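PDB 2O0M: transcriptional regulator, SorC family from Enterococcus faecalis, which probably regulates transcription by binding DNA, with a domain that is likely to sense a sugar or related carbohydrate effector. Local coordinates for residues 163-177 against 192-206. Residues are numbered along the deposited sequence; the frame is centred on the assembly and turned at random.
Sequences SLETEKRHNLFVPAR and SAVMANKTGGNYRAL
Phe173 packs against Ser192, Met195, Ala196 and Thr199 of helix 192-199, with Met195 over one face of its ring. Phe173 CB rests 3.6 Å from Ser192 O. CG, held beside the backbone N and anti to the carbonyl carbon (chi1 -61°), directs the ring along the helix and lies near Met195 CB. CD1 and CE1 lie against Met195, a selenomethionine, whose CB sits 3.9 Å from the centroid of the Phe173 ring in a CH-pi contact; Met195 SE approaches obliquely, 3.7 Å from Phe173 CE1. On the other flank CD2 meets Ala196, small enough to let the helix come close, while Asn202 O stands at the ring edge. Phe173 CE2 ends 3.3 Å from Thr199 OG1, a hydroxyl that donates a hydrogen bond to Met195 O, one turn back in the helix. CZ, the tip, also comes nearest Thr199 OG1, with Thr199 CG2 farther off. A large, flat, apolar side chain suits this buried place between sheet and helix.

Strand 169-175, helix 188-199 and strand 202-203 form a beta-alpha-beta unit of the Rossmann-like putative sugar-binding domain, the 192-199 part of the helix running nearly antiparallel to strand 169-175. The two strands pair in parallel: Phe173 N donates to Asn202 O (2.8 Å), and Phe173 O accepts from Arg204 N. Between helix and second strand, Gly200 closes the helix in a Schellman motif, its positive phi being easy for glycine; Gly201 CA, bearing no side chain, passes close to Asn171 O in a CA-H...O contact.

Nearby, Thr199 O takes two backbone donors, Leu164 N at 2.8 Å and Glu165 N at 3.1 Å. The acidic side chain of Glu165 bends at chi2 (83°) alongside Gly200 and Gly201, and its OE2 receives Asn171 N in an almost straight bond of 2.9 Å.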
ATOM      1  N   SER A 163      -4.387 -14.792  12.107  1.00 14.44           N
ATOM      2  CA  SER A 163      -5.775 -15.034  11.793  1.00 15.28           C
ATOM      3  C   SER A 163      -6.656 -13.794  11.985  1.00 15.09           C
ATOM      4  O   SER A 163      -6.544 -13.097  12.990  1.00 16.01           O
ATOM      5  CB  SER A 163      -6.300 -16.170  12.679  1.00 15.24           C
ATOM      6  OG  SER A 163      -7.654 -16.435  12.371  1.00 17.65           O
ATOM      7  N   LEU A 164      -7.539 -13.546  11.022  1.00 15.12           N
ATOM      8  CA  LEU A 164      -8.574 -12.508  11.147  1.00 15.20           C
ATOM      9  C   LEU A 164      -9.983 -13.033  10.902  1.00 15.62           C
ATOM     10  O   LEU A 164     -10.945 -12.386  11.297  1.00 15.26           O
ATOM     11  CB  LEU A 164      -8.327 -11.348  10.168  1.00 15.33           C
ATOM     12  CG  LEU A 164      -7.026 -10.586  10.395  1.00 15.30           C
ATOM     13  CD1 LEU A 164      -6.759  -9.580   9.265  1.00 14.70           C
ATOM     14  CD2 LEU A 164      -7.020  -9.880  11.738  1.00 15.93           C
ATOM     15  N   GLU A 165     -10.106 -14.181  10.246  1.00 15.64           N
ATOM     16  CA  GLU A 165     -11.404 -14.693   9.840  1.00 16.68           C
ATOM     17  C   GLU A 165     -12.111 -15.286  11.054  1.00 17.29           C
ATOM     18  O   GLU A 165     -11.483 -15.945  11.881  1.00 18.05           O
ATOM     19  CB  GLU A 165     -11.230 -15.762   8.757  1.00 16.28           C
ATOM     20  CG  GLU A 165     -12.482 -16.043   7.958  1.00 16.34           C
ATOM     21  CD  GLU A 165     -12.728 -15.074   6.817  1.00 16.18           C
ATOM     22  OE1 GLU A 165     -13.698 -15.327   6.061  1.00 16.10           O
ATOM     23  OE2 GLU A 165     -11.986 -14.070   6.674  1.00 15.02           O
ATOM     24  N   THR A 166     -13.414 -15.033  11.160  1.00 18.51           N
ATOM     25  CA  THR A 166     -14.239 -15.635  12.212  1.00 19.28           C
ATOM     26  C   THR A 166     -15.567 -16.066  11.616  1.00 20.34           C
ATOM     27  O   THR A 166     -15.826 -15.863  10.429  1.00 19.54           O
ATOM     28  CB  THR A 166     -14.523 -14.646  13.374  1.00 19.38           C
ATOM     29  OG1 THR A 166     -15.330 -13.563  12.904  1.00 20.47           O
ATOM     30  CG2 THR A 166     -13.238 -14.098  13.972  1.00 19.48           C
ATOM     31  N   GLU A 167     -16.421 -16.658  12.453  1.00 21.47           N
ATOM     32  CA  GLU A 167     -17.770 -17.024  12.031  1.00 22.95           C
ATOM     33  C   GLU A 167     -18.508 -15.826  11.455  1.00 22.32           C
ATOM     34  O   GLU A 167     -19.215 -15.949  10.453  1.00 22.10           O
ATOM     35  CB  GLU A 167     -18.584 -17.557  13.215  1.00 23.34           C
ATOM     36  CG  GLU A 167     -18.105 -18.866  13.797  1.00 26.70           C
ATOM     37  CD  GLU A 167     -18.684 -19.112  15.184  1.00 27.05           C
ATOM     38  OE1 GLU A 167     -19.899 -19.406  15.281  1.00 32.76           O
ATOM     39  OE2 GLU A 167     -17.927 -19.000  16.180  1.00 32.20           O
ATOM     40  N   LYS A 168     -18.337 -14.675  12.104  1.00 21.92           N
ATOM     41  CA  LYS A 168     -19.082 -13.459  11.778  1.00 21.54           C
ATOM     42  C   LYS A 168     -18.321 -12.434  10.936  1.00 20.28           C
ATOM     43  O   LYS A 168     -18.946 -11.539  10.375  1.00 20.19           O
ATOM     44  CB  LYS A 168     -19.536 -12.774  13.066  1.00 22.03           C
ATOM     45  CG  LYS A 168     -20.500 -13.613  13.898  1.00 22.97           C
ATOM     46  CD  LYS A 168     -21.080 -12.800  15.043  1.00 24.08           C
ATOM     47  CE  LYS A 168     -22.063 -13.629  15.858  1.00 25.44           C
ATOM     48  NZ  LYS A 168     -23.220 -14.101  15.032  1.00 28.06           N
ATOM     49  N   ARG A 169     -16.992 -12.551  10.864  1.00 18.85           N
ATOM     50  CA  ARG A 169     -16.180 -11.618  10.067  1.00 18.31           C
ATOM     51  C   ARG A 169     -15.498 -12.333   8.908  1.00 17.48           C
ATOM     52  O   ARG A 169     -14.654 -13.215   9.122  1.00 17.05           O
ATOM     53  CB  ARG A 169     -15.119 -10.916  10.920  1.00 17.85           C
ATOM     54  CG  ARG A 169     -14.380  -9.812  10.123  1.00 17.75           C
ATOM     55  CD  ARG A 169     -13.496  -8.973  11.011  1.00 16.86           C
ATOM     56  NE  ARG A 169     -12.445  -9.776  11.633  1.00 15.08           N
ATOM     57  CZ  ARG A 169     -11.692  -9.376  12.650  1.00 13.97           C
ATOM     58  NH1 ARG A 169     -11.872  -8.171  13.180  1.00 14.08           N
ATOM     59  NH2 ARG A 169     -10.770 -10.179  13.167  1.00 16.38           N
ATOM     60  N   HIS A 170     -15.868 -11.938   7.693  1.00 16.92           N
ATOM     61  CA  HIS A 170     -15.332 -12.557   6.490  1.00 17.05           C
ATOM     62  C   HIS A 170     -14.594 -11.520   5.674  1.00 15.76           C
ATOM     63  O   HIS A 170     -15.205 -10.587   5.156  1.00 15.52           O
ATOM     64  CB  HIS A 170     -16.441 -13.194   5.670  1.00 18.23           C
ATOM     65  CG  HIS A 170     -17.298 -14.121   6.466  1.00 20.40           C
ATOM     66  ND1 HIS A 170     -18.674 -14.128   6.381  1.00 24.21           N
ATOM     67  CD2 HIS A 170     -16.974 -15.040   7.407  1.00 22.66           C
ATOM     68  CE1 HIS A 170     -19.158 -15.032   7.214  1.00 23.84           C
ATOM     69  NE2 HIS A 170     -18.148 -15.601   7.847  1.00 24.03           N
ATOM     70  N   ASN A 171     -13.284 -11.714   5.539  1.00 14.46           N
ATOM     71  CA  ASN A 171     -12.431 -10.758   4.829  1.00 13.92           C
ATOM     72  C   ASN A 171     -12.026 -11.243   3.448  1.00 13.78           C
ATOM     73  O   ASN A 171     -11.565 -12.376   3.293  1.00 13.96           O
ATOM     74  CB  ASN A 171     -11.173 -10.487   5.651  1.00 13.68           C
ATOM     75  CG  ASN A 171     -11.480 -10.029   7.061  1.00 13.41           C
ATOM     76  OD1 ASN A 171     -10.914 -10.551   8.036  1.00 16.23           O
ATOM     77  ND2 ASN A 171     -12.370  -9.053   7.187  1.00 10.79           N
ATOM     78  N   LEU A 172     -12.192 -10.367   2.456  1.00 13.61           N
ATOM     79  CA  LEU A 172     -11.772 -10.609   1.084  1.00 13.20           C
ATOM     80  C   LEU A 172     -10.639  -9.635   0.722  1.00 12.59           C
ATOM     81  O   LEU A 172     -10.784  -8.418   0.896  1.00 12.81           O
ATOM     82  CB  LEU A 172     -12.943 -10.394   0.135  1.00 13.69           C
ATOM     83  CG  LEU A 172     -12.687 -10.591  -1.351  1.00 14.14           C
ATOM     84  CD1 LEU A 172     -12.459 -12.052  -1.657  1.00 16.01           C
ATOM     85  CD2 LEU A 172     -13.827 -10.028  -2.167  1.00 15.70           C
ATOM     86  N   PHE A 173      -9.541 -10.171   0.200  1.00 11.75           N
ATOM     87  CA  PHE A 173      -8.396  -9.364  -0.212  1.00 11.85           C
ATOM     88  C   PHE A 173      -8.338  -9.268  -1.732  1.00 11.37           C
ATOM     89  O   PHE A 173      -8.467 -10.274  -2.440  1.00 11.52           O
ATOM     90  CB  PHE A 173      -7.075  -9.923   0.345  1.00 12.04           C
ATOM     91  CG  PHE A 173      -7.020  -9.956   1.843  1.00 11.50           C
ATOM     92  CD1 PHE A 173      -6.425  -8.926   2.561  1.00 11.86           C
ATOM     93  CD2 PHE A 173      -7.627 -10.999   2.545  1.00 11.11           C
ATOM     94  CE1 PHE A 173      -6.376  -8.966   3.960  1.00 14.08           C
ATOM     95  CE2 PHE A 173      -7.595 -11.041   3.950  1.00 12.56           C
ATOM     96  CZ  PHE A 173      -6.979 -10.006   4.651  1.00 13.22           C
ATOM     97  N   VAL A 174      -8.161  -8.046  -2.220  1.00 10.32           N
ATOM     98  CA  VAL A 174      -8.047  -7.783  -3.630  1.00 10.62           C
ATOM     99  C   VAL A 174      -6.915  -6.787  -3.850  1.00 10.26           C
ATOM    100  O   VAL A 174      -6.595  -5.991  -2.960  1.00  9.67           O
ATOM    101  CB  VAL A 174      -9.356  -7.184  -4.187  1.00 10.91           C
ATOM    102  CG1 VAL A 174     -10.480  -8.195  -4.085  1.00 11.91           C
ATOM    103  CG2 VAL A 174      -9.740  -5.888  -3.460  1.00 11.29           C
ATOM    104  N   PRO A 175      -6.302  -6.821  -5.033  1.00 10.12           N
ATOM    105  CA  PRO A 175      -5.315  -5.777  -5.338  1.00 10.43           C
ATOM    106  C   PRO A 175      -5.983  -4.410  -5.488  1.00 10.43           C
ATOM    107  O   PRO A 175      -7.088  -4.341  -6.013  1.00 10.03           O
ATOM    108  CB  PRO A 175      -4.763  -6.222  -6.685  1.00 10.66           C
ATOM    109  CG  PRO A 175      -5.899  -6.990  -7.299  1.00 10.08           C
ATOM    110  CD  PRO A 175      -6.480  -7.752  -6.160  1.00 10.63           C
ATOM    111  N   ALA A 176      -5.311  -3.336  -5.062  1.00 10.54           N
ATOM    112  CA  ALA A 176      -5.871  -1.985  -5.180  1.00 10.96           C
ATOM    113  C   ALA A 176      -5.726  -1.448  -6.601  1.00 11.36           C
ATOM    114  O   ALA A 176      -6.499  -0.579  -7.046  1.00 12.13           O
ATOM    115  CB  ALA A 176      -5.195  -1.039  -4.223  1.00 11.11           C
ATOM    116  N   ARG A 177      -4.701  -1.950  -7.285  1.00 11.95           N
ATOM    117  CA  ARG A 177      -4.393  -1.540  -8.648  1.00 11.73           C
ATOM    118  C   ARG A 177      -3.910  -2.693  -9.507  1.00 12.24           C
ATOM    119  O   ARG A 177      -3.209  -3.569  -9.035  1.00 11.88           O
ATOM    120  CB  ARG A 177      -3.277  -0.481  -8.656  1.00 11.80           C
ATOM    121  CG  ARG A 177      -3.702   0.891  -8.242  1.00 13.26           C
ATOM    122  CD  ARG A 177      -4.678   1.471  -9.258  1.00 14.85           C
ATOM    123  NE  ARG A 177      -4.841   2.915  -9.125  1.00 15.66           N
ATOM    124  CZ  ARG A 177      -4.132   3.846  -9.756  1.00 14.27           C
ATOM    125  NH1 ARG A 177      -3.153   3.533 -10.603  1.00 13.87           N
ATOM    126  NH2 ARG A 177      -4.411   5.115  -9.528  1.00 15.05           N
ATOM    127  N   SER A 192      -2.248 -10.282  -2.056  1.00 11.86           N
ATOM    128  CA  SER A 192      -3.652 -10.582  -1.708  1.00 12.03           C
ATOM    129  C   SER A 192      -3.837 -12.057  -1.359  1.00 12.04           C
ATOM    130  O   SER A 192      -4.516 -12.411  -0.372  1.00 12.41           O
ATOM    131  CB  SER A 192      -4.584 -10.229  -2.875  1.00 12.66           C
ATOM    132  OG  SER A 192      -4.493  -8.849  -3.191  1.00 16.79           O
ATOM    133  N   ALA A 193      -3.214 -12.921  -2.160  1.00 11.27           N
ATOM    134  CA  ALA A 193      -3.364 -14.363  -1.988  1.00 11.37           C
ATOM    135  C   ALA A 193      -2.715 -14.817  -0.700  1.00 10.82           C
ATOM    136  O   ALA A 193      -3.287 -15.623   0.053  1.00 10.61           O
ATOM    137  CB  ALA A 193      -2.791 -15.106  -3.172  1.00 11.39           C
ATOM    138  N   VAL A 194      -1.528 -14.290  -0.432  1.00 10.49           N
ATOM    139  CA  VAL A 194      -0.813 -14.632   0.796  1.00 11.98           C
ATOM    140  C   VAL A 194      -1.574 -14.132   2.022  1.00 12.29           C
ATOM    141  O   VAL A 194      -1.760 -14.871   3.002  1.00 11.89           O
ATOM    142  CB  VAL A 194       0.641 -14.105   0.780  1.00 11.50           C
ATOM    143  CG1 VAL A 194       1.316 -14.318   2.141  1.00 12.33           C
ATOM    144  CG2 VAL A 194       1.426 -14.817  -0.321  1.00 12.14           C
HETATM  145  N   MSE A 195      -2.019 -12.882   1.976  1.00 12.83           N
HETATM  146  CA  MSE A 195      -2.782 -12.335   3.098  1.00 14.93           C
HETATM  147  C   MSE A 195      -4.018 -13.175   3.359  1.00 13.34           C
HETATM  148  O   MSE A 195      -4.335 -13.475   4.506  1.00 13.08           O
HETATM  149  CB  MSE A 195      -3.206 -10.897   2.820  1.00 15.48           C
HETATM  150  CG  MSE A 195      -2.094  -9.910   2.899  1.00 18.09           C
HETATM  151 SE   MSE A 195      -2.763  -8.130   3.436  1.00 28.83          SE
HETATM  152  CE  MSE A 195      -1.032  -7.345   3.767  1.00 22.98           C
ATOM    153  N   ALA A 196      -4.709 -13.564   2.295  1.00 13.07           N
ATOM    154  CA  ALA A 196      -5.915 -14.371   2.450  1.00 13.81           C
ATOM    155  C   ALA A 196      -5.581 -15.677   3.159  1.00 14.34           C
ATOM    156  O   ALA A 196      -6.248 -16.066   4.125  1.00 14.47           O
ATOM    157  CB  ALA A 196      -6.554 -14.642   1.110  1.00 13.55           C
ATOM    158  N   ASN A 197      -4.521 -16.337   2.693  1.00 14.61           N
ATOM    159  CA  ASN A 197      -4.086 -17.595   3.286  1.00 14.86           C
ATOM    160  C   ASN A 197      -3.743 -17.448   4.752  1.00 15.10           C
ATOM    161  O   ASN A 197      -4.249 -18.186   5.583  1.00 14.94           O
ATOM    162  CB  ASN A 197      -2.877 -18.165   2.551  1.00 15.53           C
ATOM    163  CG  ASN A 197      -2.395 -19.477   3.161  1.00 16.36           C
ATOM    164  OD1 ASN A 197      -3.141 -20.462   3.216  1.00 21.35           O
ATOM    165  ND2 ASN A 197      -1.160 -19.494   3.631  1.00 19.98           N
ATOM    166  N   LYS A 198      -2.902 -16.473   5.068  1.00 14.72           N
ATOM    167  CA  LYS A 198      -2.389 -16.337   6.427  1.00 15.24           C
ATOM    168  C   LYS A 198      -3.459 -15.897   7.438  1.00 14.70           C
ATOM    169  O   LYS A 198      -3.370 -16.230   8.630  1.00 15.54           O
ATOM    170  CB  LYS A 198      -1.205 -15.381   6.458  1.00 15.97           C
ATOM    171  CG  LYS A 198      -0.014 -15.841   5.653  1.00 17.03           C
ATOM    172  CD  LYS A 198       0.667 -17.058   6.244  1.00 20.69           C
ATOM    173  CE  LYS A 198       2.063 -17.224   5.654  1.00 21.14           C
ATOM    174  NZ  LYS A 198       2.396 -18.631   5.381  1.00 24.89           N
ATOM    175  N   THR A 199      -4.458 -15.148   6.969  1.00 14.72           N
ATOM    176  CA  THR A 199      -5.514 -14.618   7.836  1.00 14.16           C
ATOM    177  C   THR A 199      -6.766 -15.490   7.918  1.00 14.23           C
ATOM    178  O   THR A 199      -7.655 -15.210   8.722  1.00 14.12           O
ATOM    179  CB  THR A 199      -5.957 -13.206   7.413  1.00 13.59           C
ATOM    180  OG1 THR A 199      -6.597 -13.249   6.127  1.00 13.48           O
ATOM    181  CG2 THR A 199      -4.766 -12.238   7.402  1.00 13.09           C
ATOM    182  N   GLY A 200      -6.844 -16.520   7.080  1.00 14.05           N
ATOM    183  CA  GLY A 200      -8.032 -17.366   6.994  1.00 14.27           C
ATOM    184  C   GLY A 200      -9.130 -16.833   6.097  1.00 14.27           C
ATOM    185  O   GLY A 200     -10.235 -17.378   6.068  1.00 15.33           O
ATOM    186  N   GLY A 201      -8.836 -15.768   5.349  1.00 13.96           N
ATOM    187  CA  GLY A 201      -9.819 -15.162   4.468  1.00 13.84           C
ATOM    188  C   GLY A 201      -9.748 -15.679   3.054  1.00 13.92           C
ATOM    189  O   GLY A 201      -9.275 -16.802   2.800  1.00 14.27           O
ATOM    190  N   ASN A 202     -10.229 -14.846   2.133  1.00 14.08           N
ATOM    191  CA  ASN A 202     -10.283 -15.177   0.734  1.00 13.82           C
ATOM    192  C   ASN A 202      -9.704 -14.052  -0.101  1.00 13.62           C
ATOM    193  O   ASN A 202      -9.510 -12.947   0.395  1.00 12.76           O
ATOM    194  CB  ASN A 202     -11.728 -15.453   0.339  1.00 14.10           C
ATOM    195  CG  ASN A 202     -12.201 -16.799   0.834  1.00 14.41           C
ATOM    196  OD1 ASN A 202     -11.832 -17.828   0.269  1.00 16.53           O
ATOM    197  ND2 ASN A 202     -12.980 -16.808   1.913  1.00 16.39           N
ATOM    198  N   TYR A 203      -9.422 -14.344  -1.365  1.00 13.50           N
ATOM    199  CA  TYR A 203      -8.918 -13.329  -2.281  1.00 13.86           C
ATOM    200  C   TYR A 203      -9.581 -13.444  -3.625  1.00 14.09           C
ATOM    201  O   TYR A 203     -10.136 -14.494  -3.987  1.00 14.27           O
ATOM    202  CB  TYR A 203      -7.391 -13.399  -2.431  1.00 13.70           C
ATOM    203  CG  TYR A 203      -6.865 -14.562  -3.258  1.00 13.39           C
ATOM    204  CD1 TYR A 203      -6.533 -14.391  -4.596  1.00 14.56           C
ATOM    205  CD2 TYR A 203      -6.666 -15.819  -2.691  1.00 12.46           C
ATOM    206  CE1 TYR A 203      -6.038 -15.443  -5.355  1.00 14.08           C
ATOM    207  CE2 TYR A 203      -6.161 -16.876  -3.437  1.00 13.36           C
ATOM    208  CZ  TYR A 203      -5.864 -16.681  -4.780  1.00 13.82           C
ATOM    209  OH  TYR A 203      -5.374 -17.711  -5.550  1.00 13.64           O
ATOM    210  N   ARG A 204      -9.532 -12.341  -4.358  1.00 14.32           N
ATOM    211  CA  ARG A 204      -9.873 -12.330  -5.764  1.00 14.47           C
ATOM    212  C   ARG A 204      -8.792 -11.570  -6.516  1.00 14.12           C
ATOM    213  O   ARG A 204      -8.592 -10.386  -6.288  1.00 13.03           O
ATOM    214  CB  ARG A 204     -11.241 -11.690  -5.980  1.00 15.01           C
ATOM    215  CG  ARG A 204     -12.397 -12.543  -5.465  1.00 17.42           C
ATOM    216  CD  ARG A 204     -12.634 -13.747  -6.349  1.00 21.11           C
ATOM    217  NE  ARG A 204     -13.121 -13.359  -7.664  1.00 23.73           N
ATOM    218  CZ  ARG A 204     -14.379 -13.037  -7.940  1.00 26.00           C
ATOM    219  NH1 ARG A 204     -15.318 -13.053  -7.001  1.00 28.23           N
ATOM    220  NH2 ARG A 204     -14.698 -12.700  -9.176  1.00 26.78           N
ATOM    221  N   ALA A 205      -8.092 -12.271  -7.398  1.00 14.06           N
ATOM    222  CA  ALA A 205      -7.046 -11.664  -8.201  1.00 14.21           C
ATOM    223  C   ALA A 205      -7.684 -10.864  -9.314  1.00 14.03           C
ATOM    224  O   ALA A 205      -8.762 -11.202  -9.795  1.00 14.68           O
ATOM    225  CB  ALA A 205      -6.119 -12.720  -8.769  1.00 14.47           C
ATOM    226  N   LEU A 206      -7.018  -9.786  -9.709  1.00 14.20           N
ATOM    227  CA  LEU A 206      -7.424  -9.004 -10.851  1.00 14.57           C
ATOM    228  C   LEU A 206      -6.542  -9.475 -11.988  1.00 15.45           C
ATOM    229  O   LEU A 206      -5.324  -9.294 -11.951  1.00 14.41           O
ATOM    230  CB  LEU A 206      -7.228  -7.515 -10.578  1.00 13.95           C
ATOM    231  CG  LEU A 206      -7.507  -6.561 -11.737  1.00 14.17           C
ATOM    232  CD1 LEU A 206      -8.961  -6.599 -12.169  1.00 13.59           C
ATOM    233  CD2 LEU A 206      -7.125  -5.164 -11.313  1.00 14.75           C
TER
HETATM  234  O   HOH W   1      -9.502 -12.880   7.145  1.00 19.00           O
HETATM  235  O   HOH W   2     -13.434 -14.449   3.510  1.00 21.52           O